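Glycoside hydrolase family 31 (Trueperella pyogenes, PDB 5I0G) degrades cycloalternan, a cyclic glucose tetrasaccharide, probably by cleaving alpha-glycosidic bonds as a family 31 glycoside hydrolase. Local coordinates at residues Arg7-Pro12 and Lys425-Trp430; Arg15-Leu20 and Ala89-Gln94; Asp460-Lys465 and Ala507-Val512. The protein carries 1 engineered substitution. All blocks are in the same frame, centred on the assembly; numbering follows the deposited sequence.

Contacts 1 and 2 lie on one side of the chain's centre and touch each other. Their first segments share the loop between strands 2-3 and 20-21. Contact 1 joins that loop to a loop of the TIM-barrel domain beside the bound glycan. Contact 2 stays within the N-terminal domain. Both are partly buried. Contact 3 is a buried contact within the TIM-barrel domain, at adjacent strands of its wall, with its centre about 46 Å from that of contact 2. The chemistry differs accordingly. Contact 1 relies on one arginine and a charge network. Contact 2 is leucine packing beside one polar side-chain bond. Contact 3 combines a lysine gripped by several oxygens with one backbone hydrogen bond.

Contact 1: Arg7-Pro12 and Lys425-Trp430; sequences RGIEHP and KNRGWW. With GLC (alpha-D-glucopyranose), chain B; GLC (alpha-D-glucopyranose), chain C.
Arg427 lies alongside Ile9 and reaches past it to Glu10. The two side chains run in opposite directions. Arg427 CB packs 3.7 Å from Ile9 CG1. CG sits a little farther from the same carbon. CD touches Ile9 CG1 and also comes 3.2 Å from Ile9 O. From CG to NE the chain is extended, which carries the guanidinium to the backbone carbonyl of Ile9. There NH1 bonds to Ile9 O at 3.0 Å, nearly straight (171°), though it meets the carbonyl from above its plane. NH1 also makes a salt bridge with Glu10 OE2 at 3.1 Å. Both acceptors lie at the edge of the guanidinium, near its plane. NH2 pairs with Glu418.

Glu10 OE2 also takes a weak bond from Arg7 NH1, and Glu10 OE1 accepts from the backbone N of Ser475. Glu10 thus lies between two arginines and probably offsets part of their charge. Arg7 NH2 pairs in turn with Asp476.

Trp429 approaches His11 obliquely, with CZ3 4.0 Å from His11 NE2. At the other end the indole edge meets the glycan: Trp429 NE1 donates to O6 of the chain B glucose at 3.0 Å. Next to it, Trp430 presents one face to this glucose, and Trp430 NE1 donates to O5 of the chain C glucose at 2.9 Å. Asn426 OD1 accepts from Gly428 N in an Asx turn just before these tryptophans.

Charge pairing and a carbonyl bond therefore hold an N-terminal domain loop against the barrel loop that carries two sugar-binding tryptophans.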
loop_
_atom_site.group_PDB
_atom_site.type_symbol
_atom_site.label_atom_id
_atom_site.label_comp_id
_atom_site.label_asym_id
_atom_site.label_seq_id
_atom_site.Cartn_x
_atom_site.Cartn_y
_atom_site.Cartn_z
ATOM N N ARG A 7 -12.740 -4.233 -21.166
ATOM C CA ARG A 7 -12.240 -4.263 -19.776
ATOM C C ARG A 7 -12.196 -2.891 -19.102
ATOM O O ARG A 7 -11.962 -2.819 -17.906
ATOM C CB ARG A 7 -10.854 -4.925 -19.689
ATOM C CG ARG A 7 -10.895 -6.437 -19.818
ATOM C CD ARG A 7 -9.506 -7.050 -19.808
ATOM N NE ARG A 7 -8.988 -7.214 -21.177
ATOM C CZ ARG A 7 -7.980 -6.536 -21.733
ATOM N NH1 ARG A 7 -7.306 -5.598 -21.064
ATOM N NH2 ARG A 7 -7.626 -6.814 -22.987
ATOM N N GLY A 8 -12.438 -1.818 -19.858
ATOM C CA GLY A 8 -12.413 -0.463 -19.312
ATOM C C GLY A 8 -11.013 0.021 -18.940
ATOM O O GLY A 8 -10.011 -0.463 -19.461
ATOM N N ILE A 9 -10.971 0.988 -18.032
ATOM C CA ILE A 9 -9.724 1.584 -17.524
ATOM C C ILE A 9 -8.964 0.614 -16.589
ATOM O O ILE A 9 -7.733 0.744 -16.404
ATOM C CB ILE A 9 -10.041 2.949 -16.835
ATOM C CG1 ILE A 9 -8.803 3.816 -16.662
ATOM C CG2 ILE A 9 -10.766 2.777 -15.498
ATOM C CD1 ILE A 9 -9.140 5.214 -16.179
ATOM N N GLU A 10 -9.708 -0.350 -16.021
ATOM C CA GLU A 10 -9.193 -1.415 -15.138
ATOM C C GLU A 10 -8.663 -0.882 -13.796
ATOM O O GLU A 10 -7.631 -1.327 -13.285
ATOM C CB GLU A 10 -8.174 -2.335 -15.853
ATOM C CG GLU A 10 -8.755 -3.032 -17.082
ATOM C CD GLU A 10 -7.699 -3.637 -18.000
ATOM O OE1 GLU A 10 -7.282 -4.780 -17.726
ATOM O OE2 GLU A 10 -7.291 -2.970 -18.999
ATOM N N HIS A 11 -9.409 0.072 -13.242
ATOM C CA HIS A 11 -9.345 0.428 -11.820
ATOM C C HIS A 11 -9.871 -0.834 -11.114
ATOM O O HIS A 11 -10.926 -1.338 -11.501
ATOM C CB HIS A 11 -10.240 1.660 -11.600
ATOM C CG HIS A 11 -10.324 2.150 -10.196
ATOM N ND1 HIS A 11 -10.749 1.359 -9.158
ATOM C CD2 HIS A 11 -10.143 3.383 -9.670
ATOM C CE1 HIS A 11 -10.790 2.065 -8.043
ATOM N NE2 HIS A 11 -10.421 3.297 -8.327
ATOM N N PRO A 12 -9.143 -1.353 -10.097
ATOM C CA PRO A 12 -9.508 -2.674 -9.533
ATOM C C PRO A 12 -10.852 -2.764 -8.831
ATOM O O PRO A 12 -11.400 -3.842 -8.746
ATOM C CB PRO A 12 -8.365 -2.994 -8.540
ATOM C CG PRO A 12 -7.588 -1.738 -8.373
ATOM C CD PRO A 12 -7.877 -0.833 -9.539
ATOM N N LYS A 425 0.602 4.994 -20.365
ATOM C CA LYS A 425 0.309 6.325 -19.838
ATOM C C LYS A 425 -0.567 6.141 -18.613
ATOM O O LYS A 425 -1.660 5.563 -18.713
ATOM C CB LYS A 425 -0.415 7.163 -20.886
ATOM C CG LYS A 425 0.391 7.494 -22.151
ATOM C CD LYS A 425 1.700 8.239 -21.845
ATOM C CE LYS A 425 1.865 9.538 -22.623
ATOM N NZ LYS A 425 1.967 9.284 -24.089
ATOM N N ASN A 426 -0.088 6.606 -17.457
ATOM C CA ASN A 426 -0.752 6.315 -16.179
ATOM C C ASN A 426 -2.248 6.648 -16.192
ATOM O O ASN A 426 -2.640 7.771 -16.485
ATOM C CB ASN A 426 -0.054 7.052 -15.027
ATOM C CG ASN A 426 -0.655 6.733 -13.675
ATOM O OD1 ASN A 426 -1.242 5.665 -13.459
ATOM N ND2 ASN A 426 -0.523 7.665 -12.752
ATOM N N ARG A 427 -3.058 5.644 -15.877
ATOM C CA ARG A 427 -4.519 5.755 -15.887
ATOM C C ARG A 427 -5.084 6.289 -14.579
ATOM O O ARG A 427 -6.262 6.570 -14.495
ATOM C CB ARG A 427 -5.139 4.389 -16.156
ATOM C CG ARG A 427 -4.737 3.817 -17.501
ATOM C CD ARG A 427 -5.482 2.530 -17.810
ATOM N NE ARG A 427 -4.814 1.833 -18.902
ATOM C CZ ARG A 427 -5.121 0.618 -19.356
ATOM N NH1 ARG A 427 -6.121 -0.100 -18.841
ATOM N NH2 ARG A 427 -4.412 0.122 -20.351
ATOM N N GLY A 428 -4.241 6.394 -13.558
ATOM C CA GLY A 428 -4.646 6.880 -12.258
ATOM C C GLY A 428 -4.891 8.370 -12.166
ATOM O O GLY A 428 -4.623 9.121 -13.097
ATOM N N TRP A 429 -5.395 8.769 -11.006
ATOM C CA TRP A 429 -5.702 10.166 -10.676
ATOM C C TRP A 429 -4.431 10.923 -10.202
ATOM O O TRP A 429 -4.379 12.142 -10.278
ATOM C CB TRP A 429 -6.848 10.242 -9.621
ATOM C CG TRP A 429 -6.502 9.563 -8.328
ATOM C CD1 TRP A 429 -5.819 10.113 -7.274
ATOM C CD2 TRP A 429 -6.738 8.187 -7.979
ATOM N NE1 TRP A 429 -5.641 9.173 -6.289
ATOM C CE2 TRP A 429 -6.186 7.983 -6.693
ATOM C CE3 TRP A 429 -7.363 7.110 -8.624
ATOM C CZ2 TRP A 429 -6.237 6.743 -6.032
ATOM C CZ3 TRP A 429 -7.422 5.871 -7.959
ATOM C CH2 TRP A 429 -6.863 5.707 -6.669
ATOM N N TRP A 430 -3.422 10.199 -9.711
ATOM C CA TRP A 430 -2.164 10.803 -9.269
ATOM C C TRP A 430 -1.095 10.797 -10.372
ATOM O O TRP A 430 -0.690 9.725 -10.838
ATOM C CB TRP A 430 -1.650 10.048 -8.050
ATOM C CG TRP A 430 -0.644 10.779 -7.250
ATOM C CD1 TRP A 430 -0.525 12.133 -7.114
ATOM C CD2 TRP A 430 0.367 10.203 -6.418
ATOM N NE1 TRP A 430 0.504 12.431 -6.257
ATOM C CE2 TRP A 430 1.067 11.268 -5.813
ATOM C CE3 TRP A 430 0.746 8.894 -6.123
ATOM C CZ2 TRP A 430 2.128 11.067 -4.932
ATOM C CZ3 TRP A 430 1.803 8.690 -5.252
ATOM C CH2 TRP A 430 2.479 9.777 -4.657
HETATM C C1 GLC B . -2.087 13.836 -2.823
HETATM C C2 GLC B . -1.319 13.284 -1.622
HETATM C C3 GLC B . -0.504 12.038 -1.992
HETATM C C4 GLC B . -1.455 11.010 -2.619
HETATM C C5 GLC B . -2.133 11.657 -3.825
HETATM C C6 GLC B . -2.990 10.713 -4.675
HETATM O O2 GLC B . -0.457 14.297 -1.084
HETATM O O3 GLC B . 0.121 11.564 -0.784
HETATM O O4 GLC B . -0.771 9.825 -3.025
HETATM O O5 GLC B . -2.895 12.788 -3.368
HETATM O O6 GLC B . -4.011 10.070 -3.916
HETATM C C1 GLC C . 1.461 16.155 -6.460
HETATM C C2 GLC C . 0.958 17.012 -7.617
HETATM C C3 GLC C . -0.297 17.773 -7.205
HETATM C C4 GLC C . -1.350 16.808 -6.679
HETATM C C5 GLC C . -0.778 16.052 -5.494
HETATM C C6 GLC C . -1.766 15.058 -4.881
HETATM O O2 GLC C . 1.984 17.921 -8.045
HETATM O O3 GLC C . -0.831 18.474 -8.329
HETATM O O4 GLC C . -2.512 17.541 -6.302
HETATM O O5 GLC C . 0.400 15.349 -5.924
HETATM O O6 GLC C . -1.141 14.391 -3.765
#

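Contact 2: Arg15-Leu20 and Ala89-Gln94; sequences RSLDQL and ADNGWQ
Leu17 meets Ala89 and its neighbours in a small apolar contact inside the N-terminal domain, with one polar bond beside it between Arg15 and Gln94. It joins the loop before strand 20-21 to the turn that links helix 79-88 to strand 92-97. Ala89 is the first residue beyond that helix.

Leu17 carries most of the packing. Its CG stands beside the backbone N and anti to the carbonyl carbon (chi1 -62°), and this sends the branch across to the turn. CD1 does the touching. It rests 3.8 Å from Ala89 CB. The same methyl lies 3.9 Å from Asn91 OD1, where the two side chains cross at about a right angle. It also lies 4.4 Å from Gly92 CA. Asn91 ND2 donates to Thr37 O.

The Arg15 chain is bent at chi3 (48°), which brings NH1 to Gln94 OE1 at 3.3 Å. This is a long bond, and its N-H...O angle is 140°. The donor sits above the carbonyl plane of the Gln94 amide.

The loop is braced from within. Gln19 OE1 accepts from Ser16 N at 2.9 Å, and Ser16 OG donates to Asp18 OD1 at 2.8 Å. Ser16 OG also bonds to Ile9 N, which ties this loop to contact 1.

Strand 31-37 pairs antiparallel with both 20-21 and 92-97. Its Thr32 touches Arg15 and Gln94, and its Thr36 touches Leu17. Val62 and Ser67 also pack on Leu17. Trp93 points away from the loop, and its side chain touches strands 41-49 and 54-61.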
loop_
_atom_site.group_PDB
_atom_site.type_symbol
_atom_site.label_atom_id
_atom_site.label_comp_id
_atom_site.label_asym_id
_atom_site.label_seq_id
_atom_site.Cartn_x
_atom_site.Cartn_y
_atom_site.Cartn_z
ATOM N N ARG A 15 -15.694 0.703 -12.388
ATOM C CA ARG A 15 -16.046 0.529 -13.799
ATOM C C ARG A 15 -15.893 1.859 -14.507
ATOM O O ARG A 15 -16.329 2.865 -13.975
ATOM C CB ARG A 15 -17.517 0.123 -13.943
ATOM C CG ARG A 15 -18.033 -0.906 -12.928
ATOM C CD ARG A 15 -19.549 -0.802 -12.784
ATOM N NE ARG A 15 -20.190 -0.762 -14.104
ATOM C CZ ARG A 15 -21.453 -0.406 -14.343
ATOM N NH1 ARG A 15 -21.907 -0.414 -15.598
ATOM N NH2 ARG A 15 -22.273 -0.048 -13.352
ATOM N N SER A 16 -15.309 1.876 -15.702
ATOM C CA SER A 16 -15.370 3.084 -16.512
ATOM C C SER A 16 -16.711 3.097 -17.265
ATOM O O SER A 16 -17.492 2.144 -17.152
ATOM C CB SER A 16 -14.149 3.233 -17.422
ATOM O OG SER A 16 -13.957 2.115 -18.228
ATOM N N LEU A 17 -17.004 4.186 -17.978
ATOM C CA LEU A 17 -18.284 4.330 -18.720
ATOM C C LEU A 17 -18.381 3.526 -20.033
ATOM O O LEU A 17 -19.453 3.471 -20.640
ATOM C CB LEU A 17 -18.526 5.789 -19.088
ATOM C CG LEU A 17 -18.684 6.829 -17.993
ATOM C CD1 LEU A 17 -18.627 8.214 -18.632
ATOM C CD2 LEU A 17 -19.982 6.607 -17.242
ATOM N N ASP A 18 -17.285 2.905 -20.458
ATOM C CA ASP A 18 -17.152 2.374 -21.802
ATOM C C ASP A 18 -16.851 0.865 -21.845
ATOM O O ASP A 18 -16.272 0.377 -22.813
ATOM C CB ASP A 18 -16.071 3.183 -22.548
ATOM C CG ASP A 18 -14.694 3.093 -21.901
ATOM O OD1 ASP A 18 -14.515 2.328 -20.926
ATOM O OD2 ASP A 18 -13.778 3.799 -22.381
ATOM N N GLN A 19 -17.280 0.124 -20.826
ATOM C CA GLN A 19 -16.885 -1.285 -20.689
ATOM C C GLN A 19 -18.036 -2.271 -20.565
ATOM O O GLN A 19 -19.194 -1.877 -20.448
ATOM C CB GLN A 19 -15.947 -1.438 -19.496
ATOM C CG GLN A 19 -16.585 -1.347 -18.112
ATOM C CD GLN A 19 -15.566 -1.656 -17.041
ATOM O OE1 GLN A 19 -14.795 -0.785 -16.641
ATOM N NE2 GLN A 19 -15.523 -2.917 -16.603
ATOM N N LEU A 20 -17.680 -3.557 -20.603
ATOM C CA LEU A 20 -18.555 -4.625 -20.155
ATOM C C LEU A 20 -18.392 -4.800 -18.657
ATOM O O LEU A 20 -17.279 -4.687 -18.129
ATOM C CB LEU A 20 -18.195 -5.960 -20.813
ATOM C CG LEU A 20 -18.288 -6.104 -22.328
ATOM C CD1 LEU A 20 -17.913 -7.530 -22.717
ATOM C CD2 LEU A 20 -19.669 -5.753 -22.864
ATOM N N ALA A 89 -18.522 13.276 -16.371
ATOM C CA ALA A 89 -18.828 11.950 -16.961
ATOM C C ALA A 89 -20.254 11.918 -17.565
ATOM O O ALA A 89 -21.161 11.214 -17.072
ATOM C CB ALA A 89 -18.661 10.864 -15.902
ATOM N N ASP A 90 -20.423 12.686 -18.642
ATOM C CA ASP A 90 -21.743 13.046 -19.217
ATOM C C ASP A 90 -21.992 12.521 -20.648
ATOM O O ASP A 90 -23.017 12.848 -21.235
ATOM C CB ASP A 90 -21.906 14.588 -19.223
ATOM C CG ASP A 90 -20.845 15.316 -20.098
ATOM O OD1 ASP A 90 -20.097 14.655 -20.852
ATOM O OD2 ASP A 90 -20.739 16.562 -20.023
ATOM N N ASN A 91 -21.046 11.748 -21.195
ATOM C CA ASN A 91 -21.096 11.267 -22.581
ATOM C C ASN A 91 -21.276 9.735 -22.695
ATOM O O ASN A 91 -20.987 9.156 -23.746
ATOM C CB ASN A 91 -19.829 11.712 -23.332
ATOM C CG ASN A 91 -18.549 11.187 -22.693
ATOM O OD1 ASN A 91 -18.521 10.866 -21.505
ATOM N ND2 ASN A 91 -17.483 11.103 -23.479
ATOM N N GLY A 92 -21.762 9.100 -21.630
ATOM C CA GLY A 92 -21.853 7.647 -21.553
ATOM C C GLY A 92 -23.249 7.136 -21.859
ATOM O O GLY A 92 -24.238 7.763 -21.479
ATOM N N TRP A 93 -23.332 5.992 -22.530
ATOM C CA TRP A 93 -24.609 5.310 -22.778
ATOM C C TRP A 93 -24.516 3.883 -22.233
ATOM O O TRP A 93 -23.434 3.308 -22.184
ATOM C CB TRP A 93 -24.948 5.288 -24.274
ATOM C CG TRP A 93 -25.173 6.647 -24.850
ATOM C CD1 TRP A 93 -24.223 7.600 -25.123
ATOM C CD2 TRP A 93 -26.430 7.216 -25.225
ATOM N NE1 TRP A 93 -24.817 8.722 -25.637
ATOM C CE2 TRP A 93 -26.169 8.520 -25.708
ATOM C CE3 TRP A 93 -27.753 6.754 -25.189
ATOM C CZ2 TRP A 93 -27.180 9.371 -26.150
ATOM C CZ3 TRP A 93 -28.771 7.602 -25.640
ATOM C CH2 TRP A 93 -28.473 8.897 -26.111
ATOM N N GLN A 94 -25.662 3.314 -21.861
ATOM C CA GLN A 94 -25.706 2.016 -21.188
ATOM C C GLN A 94 -26.951 1.209 -21.540
ATOM O O GLN A 94 -28.029 1.758 -21.702
ATOM C CB GLN A 94 -25.631 2.249 -19.678
ATOM C CG GLN A 94 -25.588 0.997 -18.846
ATOM C CD GLN A 94 -25.268 1.278 -17.390
ATOM O OE1 GLN A 94 -24.110 1.511 -17.019
ATOM N NE2 GLN A 94 -26.288 1.229 -16.554
#

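Contact 3: Asp460-Lys465 and Ala507-Val512; sequences DIDGFK and AGKYPV
Lys509 NZ is gripped by a cluster of oxygens from Asp460, Ile461 and Asp462. The shortest bond is a salt bridge to Asp460 OD1 at 2.7 Å, met from above the carboxylate plane. NZ also donates to Asp460 O at 3.2 Å. Weak bonds reach Ile461 O at 3.3 Å and Asp462 OD1 at 3.2 Å. Two carboxylates and two carbonyls thus converge on one ammonium, two of them by weak bonds, and it probably keeps its positive charge. The lysine chain is bent at chi2 (-95°) and extended beyond, and this brings the amine up to the turn at Asp460. Asp462 bridges two sides: its OD2 accepts from His378 NE2 and from Val384 N.

Farther along, the backbones take over. Phe464 N donates to Val512 O at 3.2 Å, in the carbonyl plane. Gly463 CA lies 3.2 Å from the same oxygen, so the two chains run close here. Between this bond and the lysine, a water donates to Asp462 O at 2.8 Å and to Tyr510 O at 3.0 Å. It links two carbonyls that cannot bond to each other. Pro511 centres an inverse gamma turn that leads into Val512.

The Asp460 and Ala507 ends both follow helices, 453-457 and 485-506. The second ends in a Schellman motif with Gly508 as its C-prime residue. Strands 463-466 and 513-515 are adjacent and parallel in the barrel, and with helix 485-506 between them they form a beta-alpha-beta unit. Tyr500 of that helix meets the Phe464 ring edge-to-face. Strand 383-388 flanks 463-466 on the other side. Within strand 463-466, Lys465 points away from this contact and belongs to the glycan pocket.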
loop_
_atom_site.group_PDB
_atom_site.type_symbol
_atom_site.label_atom_id
_atom_site.label_comp_id
_atom_site.label_asym_id
_atom_site.label_seq_id
_atom_site.Cartn_x
_atom_site.Cartn_y
_atom_site.Cartn_z
ATOM N N ASP A 460 25.587 12.403 -0.752
ATOM C CA ASP A 460 25.738 11.580 0.453
ATOM C C ASP A 460 24.443 11.344 1.243
ATOM O O ASP A 460 24.501 11.029 2.426
ATOM C CB ASP A 460 26.866 12.139 1.363
ATOM C CG ASP A 460 27.436 11.094 2.339
ATOM O OD1 ASP A 460 27.297 9.864 2.099
ATOM O OD2 ASP A 460 28.015 11.521 3.364
ATOM N N ILE A 461 23.277 11.422 0.597
ATOM C CA ILE A 461 22.023 11.016 1.257
ATOM C C ILE A 461 22.028 9.519 1.670
ATOM O O ILE A 461 22.807 8.689 1.159
ATOM C CB ILE A 461 20.737 11.346 0.439
ATOM C CG1 ILE A 461 20.618 10.495 -0.814
ATOM C CG2 ILE A 461 20.653 12.837 0.086
ATOM C CD1 ILE A 461 19.187 10.292 -1.252
ATOM N N ASP A 462 21.136 9.196 2.587
ATOM C CA ASP A 462 21.153 7.920 3.288
ATOM C C ASP A 462 20.035 6.967 2.917
ATOM O O ASP A 462 20.046 5.838 3.379
ATOM C CB ASP A 462 21.088 8.214 4.775
ATOM C CG ASP A 462 22.199 9.127 5.203
ATOM O OD1 ASP A 462 23.353 8.675 5.179
ATOM O OD2 ASP A 462 21.921 10.305 5.514
ATOM N N GLY A 463 19.072 7.408 2.112
ATOM C CA GLY A 463 17.933 6.553 1.760
ATOM C C GLY A 463 16.875 7.334 1.030
ATOM O O GLY A 463 17.022 8.536 0.815
ATOM N N PHE A 464 15.804 6.650 0.661
ATOM C CA PHE A 464 14.775 7.205 -0.211
ATOM C C PHE A 464 13.405 6.818 0.331
ATOM O O PHE A 464 13.219 5.681 0.758
ATOM C CB PHE A 464 14.899 6.624 -1.613
ATOM C CG PHE A 464 16.105 7.092 -2.388
ATOM C CD1 PHE A 464 16.103 8.325 -3.021
ATOM C CD2 PHE A 464 17.226 6.284 -2.517
ATOM C CE1 PHE A 464 17.206 8.752 -3.764
ATOM C CE2 PHE A 464 18.340 6.710 -3.232
ATOM C CZ PHE A 464 18.324 7.943 -3.874
ATOM N N LYS A 465 12.453 7.754 0.288
ATOM C CA LYS A 465 11.066 7.458 0.583
ATOM C C LYS A 465 10.476 7.151 -0.766
ATOM O O LYS A 465 10.177 8.054 -1.555
ATOM C CB LYS A 465 10.329 8.607 1.297
ATOM C CG LYS A 465 8.850 8.321 1.569
ATOM C CD LYS A 465 8.216 9.298 2.556
ATOM C CE LYS A 465 6.716 9.064 2.669
ATOM N NZ LYS A 465 5.983 10.119 3.424
ATOM N N ALA A 507 26.304 1.896 -3.728
ATOM C CA ALA A 507 27.013 3.117 -3.311
ATOM C C ALA A 507 27.632 3.065 -1.896
ATOM O O ALA A 507 28.014 4.105 -1.355
ATOM C CB ALA A 507 26.074 4.308 -3.424
ATOM N N GLY A 508 27.741 1.874 -1.303
ATOM C CA GLY A 508 28.315 1.726 0.032
ATOM C C GLY A 508 27.369 2.042 1.194
ATOM O O GLY A 508 27.820 2.313 2.304
ATOM N N LYS A 509 26.061 1.981 0.956
ATOM C CA LYS A 509 25.061 2.285 1.983
ATOM C C LYS A 509 24.209 1.057 2.278
ATOM O O LYS A 509 24.248 0.084 1.540
ATOM C CB LYS A 509 24.137 3.405 1.502
ATOM C CG LYS A 509 24.843 4.697 1.132
ATOM C CD LYS A 509 24.884 5.705 2.277
ATOM C CE LYS A 509 25.544 6.990 1.800
ATOM N NZ LYS A 509 25.513 8.041 2.846
ATOM N N TYR A 510 23.458 1.127 3.370
ATOM C CA TYR A 510 22.368 0.188 3.667
ATOM C C TYR A 510 21.117 0.473 2.816
ATOM O O TYR A 510 20.837 1.628 2.503
ATOM C CB TYR A 510 21.993 0.273 5.151
ATOM C CG TYR A 510 22.872 -0.550 6.064
ATOM C CD1 TYR A 510 24.092 -0.061 6.537
ATOM C CD2 TYR A 510 22.466 -1.825 6.474
ATOM C CE1 TYR A 510 24.881 -0.820 7.383
ATOM C CE2 TYR A 510 23.243 -2.582 7.335
ATOM C CZ TYR A 510 24.439 -2.081 7.785
ATOM O OH TYR A 510 25.178 -2.870 8.619
ATOM N N PRO A 511 20.341 -0.570 2.459
ATOM C CA PRO A 511 19.149 -0.391 1.612
ATOM C C PRO A 511 17.927 0.155 2.354
ATOM O O PRO A 511 16.889 -0.520 2.474
ATOM C CB PRO A 511 18.904 -1.801 1.061
ATOM C CG PRO A 511 19.396 -2.701 2.149
ATOM C CD PRO A 511 20.598 -2.001 2.736
ATOM N N VAL A 512 18.044 1.395 2.813
ATOM C CA VAL A 512 16.972 2.052 3.528
ATOM C C VAL A 512 16.062 2.724 2.510
ATOM O O VAL A 512 16.295 3.854 2.078
ATOM C CB VAL A 512 17.481 3.067 4.566
ATOM C CG1 VAL A 512 16.310 3.743 5.268
ATOM C CG2 VAL A 512 18.385 2.392 5.578
HETATM O O HOH W 1 21.786 3.850 4.298
#